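Local atomic coordinates of polynucleotide 5'-triphosphatase (Acanthamoeba polyphaga mimivirus, PDB entry 3BGY), a protein that removes the terminal phosphate from the 5'-triphosphate end of mRNA, serving as the RNA triphosphatase domain of a multifunctional viral mRNA-capping enzyme. Residues Asn70-Ser75 with Gly95-Lys100. Numbering follows the deposited sequence.
Sequences NYLDIS and GEFITK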
ATOM      1  N   ASN A  70      12.730  -3.856   1.047  1.00 17.71           N
ATOM      2  CA  ASN A  70      12.267  -4.897   1.972  1.00 15.65           C
ATOM      3  C   ASN A  70      11.922  -4.046   3.215  1.00 18.34           C
ATOM      4  O   ASN A  70      12.731  -3.214   3.656  1.00 19.16           O
ATOM      5  CB  ASN A  70      13.377  -5.875   2.385  1.00 18.67           C
ATOM      6  CG  ASN A  70      13.940  -6.655   1.235  1.00 29.47           C
ATOM      7  OD1 ASN A  70      13.204  -7.203   0.435  1.00 27.99           O
ATOM      8  ND2 ASN A  70      15.265  -6.737   1.167  1.00 34.99           N
ATOM      9  N   TYR A  71      10.708  -4.178   3.735  1.00 15.96           N
ATOM     10  CA  TYR A  71      10.313  -3.405   4.912  1.00 14.57           C
ATOM     11  C   TYR A  71       9.260  -4.096   5.744  1.00 17.26           C
ATOM     12  O   TYR A  71       8.537  -4.942   5.250  1.00 14.78           O
ATOM     13  CB  TYR A  71       9.833  -1.994   4.523  1.00 13.45           C
ATOM     14  CG  TYR A  71       8.622  -1.915   3.615  1.00 16.05           C
ATOM     15  CD1 TYR A  71       8.750  -2.076   2.227  1.00 16.12           C
ATOM     16  CD2 TYR A  71       7.362  -1.586   4.134  1.00 15.02           C
ATOM     17  CE1 TYR A  71       7.635  -1.897   1.378  1.00 18.00           C
ATOM     18  CE2 TYR A  71       6.246  -1.397   3.294  1.00 20.02           C
ATOM     19  CZ  TYR A  71       6.392  -1.555   1.925  1.00 19.20           C
ATOM     20  OH  TYR A  71       5.292  -1.400   1.113  1.00 21.04           O
ATOM     21  N   LEU A  72       9.161  -3.691   7.007  1.00 13.60           N
ATOM     22  CA  LEU A  72       8.170  -4.247   7.917  1.00 12.64           C
ATOM     23  C   LEU A  72       7.108  -3.186   8.257  1.00 15.16           C
ATOM     24  O   LEU A  72       7.438  -2.092   8.746  1.00 12.93           O
ATOM     25  CB  LEU A  72       8.857  -4.713   9.225  1.00 12.77           C
ATOM     26  CG  LEU A  72       7.895  -5.219  10.301  1.00 13.74           C
ATOM     27  CD1 LEU A  72       7.212  -6.472   9.854  1.00 17.33           C
ATOM     28  CD2 LEU A  72       8.623  -5.430  11.625  1.00 17.09           C
ATOM     29  N   ASP A  73       5.841  -3.493   7.964  1.00 12.07           N
ATOM     30  CA  ASP A  73       4.721  -2.610   8.311  1.00 13.53           C
ATOM     31  C   ASP A  73       4.100  -3.070   9.615  1.00 18.34           C
ATOM     32  O   ASP A  73       3.759  -4.241   9.757  1.00 17.48           O
ATOM     33  CB  ASP A  73       3.586  -2.679   7.276  1.00 15.73           C
ATOM     34  CG  ASP A  73       3.781  -1.749   6.116  1.00 21.50           C
ATOM     35  OD1 ASP A  73       4.695  -0.912   6.155  1.00 22.19           O
ATOM     36  OD2 ASP A  73       2.974  -1.826   5.168  1.00 24.60           O
ATOM     37  N   ILE A  74       3.909  -2.137  10.547  1.00 13.02           N
ATOM     38  CA  ILE A  74       3.278  -2.462  11.826  1.00 11.36           C
ATOM     39  C   ILE A  74       2.059  -1.573  11.853  1.00 11.94           C
ATOM     40  O   ILE A  74       2.160  -0.345  11.861  1.00 14.16           O
ATOM     41  CB  ILE A  74       4.187  -2.166  13.052  1.00 12.30           C
ATOM     42  CG1 ILE A  74       5.494  -2.944  12.955  1.00 15.91           C
ATOM     43  CG2 ILE A  74       3.506  -2.639  14.343  1.00 15.73           C
ATOM     44  CD1 ILE A  74       6.647  -2.115  12.468  1.00 21.73           C
ATOM     45  N   SER A  75       0.891  -2.200  11.796  1.00 12.05           N
ATOM     46  CA  SER A  75      -0.339  -1.430  11.792  1.00 10.63           C
ATOM     47  C   SER A  75      -1.079  -1.539  13.112  1.00 15.92           C
ATOM     48  O   SER A  75      -1.336  -2.651  13.586  1.00 15.02           O
ATOM     49  CB  SER A  75      -1.275  -1.942  10.699  1.00 15.15           C
ATOM     50  OG  SER A  75      -0.701  -1.800   9.413  1.00 15.58           O
ATOM     51  N   GLY A  95      15.241  -6.048  12.496  1.00 26.22           N
ATOM     52  CA  GLY A  95      15.767  -7.155  13.286  1.00 31.61           C
ATOM     53  C   GLY A  95      15.739  -6.863  14.768  1.00 27.58           C
ATOM     54  O   GLY A  95      15.381  -7.729  15.567  1.00 32.50           O
ATOM     55  N   GLU A  96      16.056  -5.614  15.123  1.00 32.68           N
ATOM     56  CA  GLU A  96      16.061  -5.157  16.512  1.00 27.96           C
ATOM     57  C   GLU A  96      14.661  -5.126  17.093  1.00 32.56           C
ATOM     58  O   GLU A  96      14.457  -5.524  18.237  1.00 29.53           O
ATOM     59  CB  GLU A  96      16.709  -3.785  16.633  1.00 31.14           C
ATOM     60  CG  GLU A  96      18.229  -3.831  16.613  1.00 41.80           C
ATOM     61  CD  GLU A  96      18.858  -2.493  16.945  1.00 47.74           C
ATOM     62  OE1 GLU A  96      18.409  -1.841  17.916  1.00 55.06           O
ATOM     63  OE2 GLU A  96      19.810  -2.098  16.243  1.00 50.90           O
ATOM     64  N   PHE A  97      13.698  -4.711  16.270  1.00 26.16           N
ATOM     65  CA  PHE A  97      12.302  -4.659  16.677  1.00 25.12           C
ATOM     66  C   PHE A  97      11.793  -6.078  16.969  1.00 21.15           C
ATOM     67  O   PHE A  97      11.167  -6.297  18.000  1.00 24.71           O
ATOM     68  CB  PHE A  97      11.453  -3.997  15.582  1.00 21.15           C
ATOM     69  CG  PHE A  97       9.967  -4.006  15.865  1.00 24.29           C
ATOM     70  CD1 PHE A  97       9.390  -3.052  16.706  1.00 28.93           C
ATOM     71  CD2 PHE A  97       9.150  -5.012  15.323  1.00 20.80           C
ATOM     72  CE1 PHE A  97       8.004  -3.094  17.015  1.00 29.48           C
ATOM     73  CE2 PHE A  97       7.761  -5.072  15.622  1.00 23.88           C
ATOM     74  CZ  PHE A  97       7.192  -4.116  16.468  1.00 22.69           C
ATOM     75  N   ILE A  98      12.030  -7.004  16.039  1.00 25.87           N
ATOM     76  CA  ILE A  98      11.589  -8.393  16.189  1.00 28.50           C
ATOM     77  C   ILE A  98      12.187  -9.070  17.423  1.00 29.89           C
ATOM     78  O   ILE A  98      11.445  -9.639  18.215  1.00 33.02           O
ATOM     79  CB  ILE A  98      11.871  -9.236  14.910  1.00 30.60           C
ATOM     80  CG1 ILE A  98      11.007  -8.719  13.752  1.00 31.60           C
ATOM     81  CG2 ILE A  98      11.593 -10.759  15.156  1.00 31.38           C
ATOM     82  CD1 ILE A  98      11.347  -9.306  12.404  1.00 31.27           C
ATOM     83  N   THR A  99      13.505  -8.974  17.597  1.00 31.24           N
ATOM     84  CA  THR A  99      14.172  -9.589  18.745  1.00 38.36           C
ATOM     85  C   THR A  99      13.722  -8.991  20.081  1.00 37.77           C
ATOM     86  O   THR A  99      13.440  -9.737  21.026  1.00 41.35           O
ATOM     87  CB  THR A  99      15.722  -9.518  18.641  1.00 41.06           C
ATOM     88  OG1 THR A  99      16.140  -8.159  18.483  1.00 48.73           O
ATOM     89  CG2 THR A  99      16.222 -10.333  17.468  1.00 44.41           C
ATOM     90  N   LYS A 100      13.579  -7.664  20.122  1.00 34.57           N
ATOM     91  CA  LYS A 100      13.163  -6.960  21.341  1.00 34.35           C
ATOM     92  C   LYS A 100      11.687  -7.152  21.707  1.00 37.52           C
ATOM     93  O   LYS A 100      11.368  -7.380  22.875  1.00 37.18           O
ATOM     94  CB  LYS A 100      13.472  -5.456  21.242  1.00 39.71           C
ATOM     95  CG  LYS A 100      13.268  -4.666  22.552  1.00 46.78           C
ATOM     96  CD  LYS A 100      13.695  -3.205  22.452  1.00 51.51           C
ATOM     97  CE  LYS A 100      13.515  -2.492  23.803  1.00 58.43           C
ATOM     98  NZ  LYS A 100      13.953  -1.068  23.784  1.00 55.99           N
TER
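Phe97 on helix 91-101 points its ring at strand 66-77 and meets two aliphatic side chains there, Leu72 and Ile74, which sit two residues apart and so project from the same side of the strand. With CG anti to the backbone N (chi1 175°), the ring leaves the helix toward the barrel wall. Leu72 runs at about a right angle to Phe97, and its methyl CD2 comes obliquely to the ring, 3.8 Å from Phe97 CD2 and 4.1 Å from Phe97 CE2. Ile74 instead lies alongside Phe97, the two side chains running in opposite senses: Ile74 CG1 lies 4.1 Å from Phe97 CZ, while the terminal methyl CD1 is placed over one ring face. Beyond the two segments, Ile109 and Ile113 of helix 106-115 and Ile199 also pack on Phe97, and Phe101 meets its ring with the planes inclined at about 30°. Strand 66-77 belongs to the antiparallel barrel of a tunnel-type triphosphatase; Tyr71 and Asp73 alternate with Leu72 and Ile74 and lie on the other face of the strand, where Asp73 OD1 hydrogen-bonds Ser87 OG. Where Phe97 meets Leu72 and Ile74 the touching groups are all hydrocarbon and buried, so close packing and exclusion of water join them, while a hydrogen bond from Gln91 NE2 to Asn70 O adds a polar tie at the start of the helix.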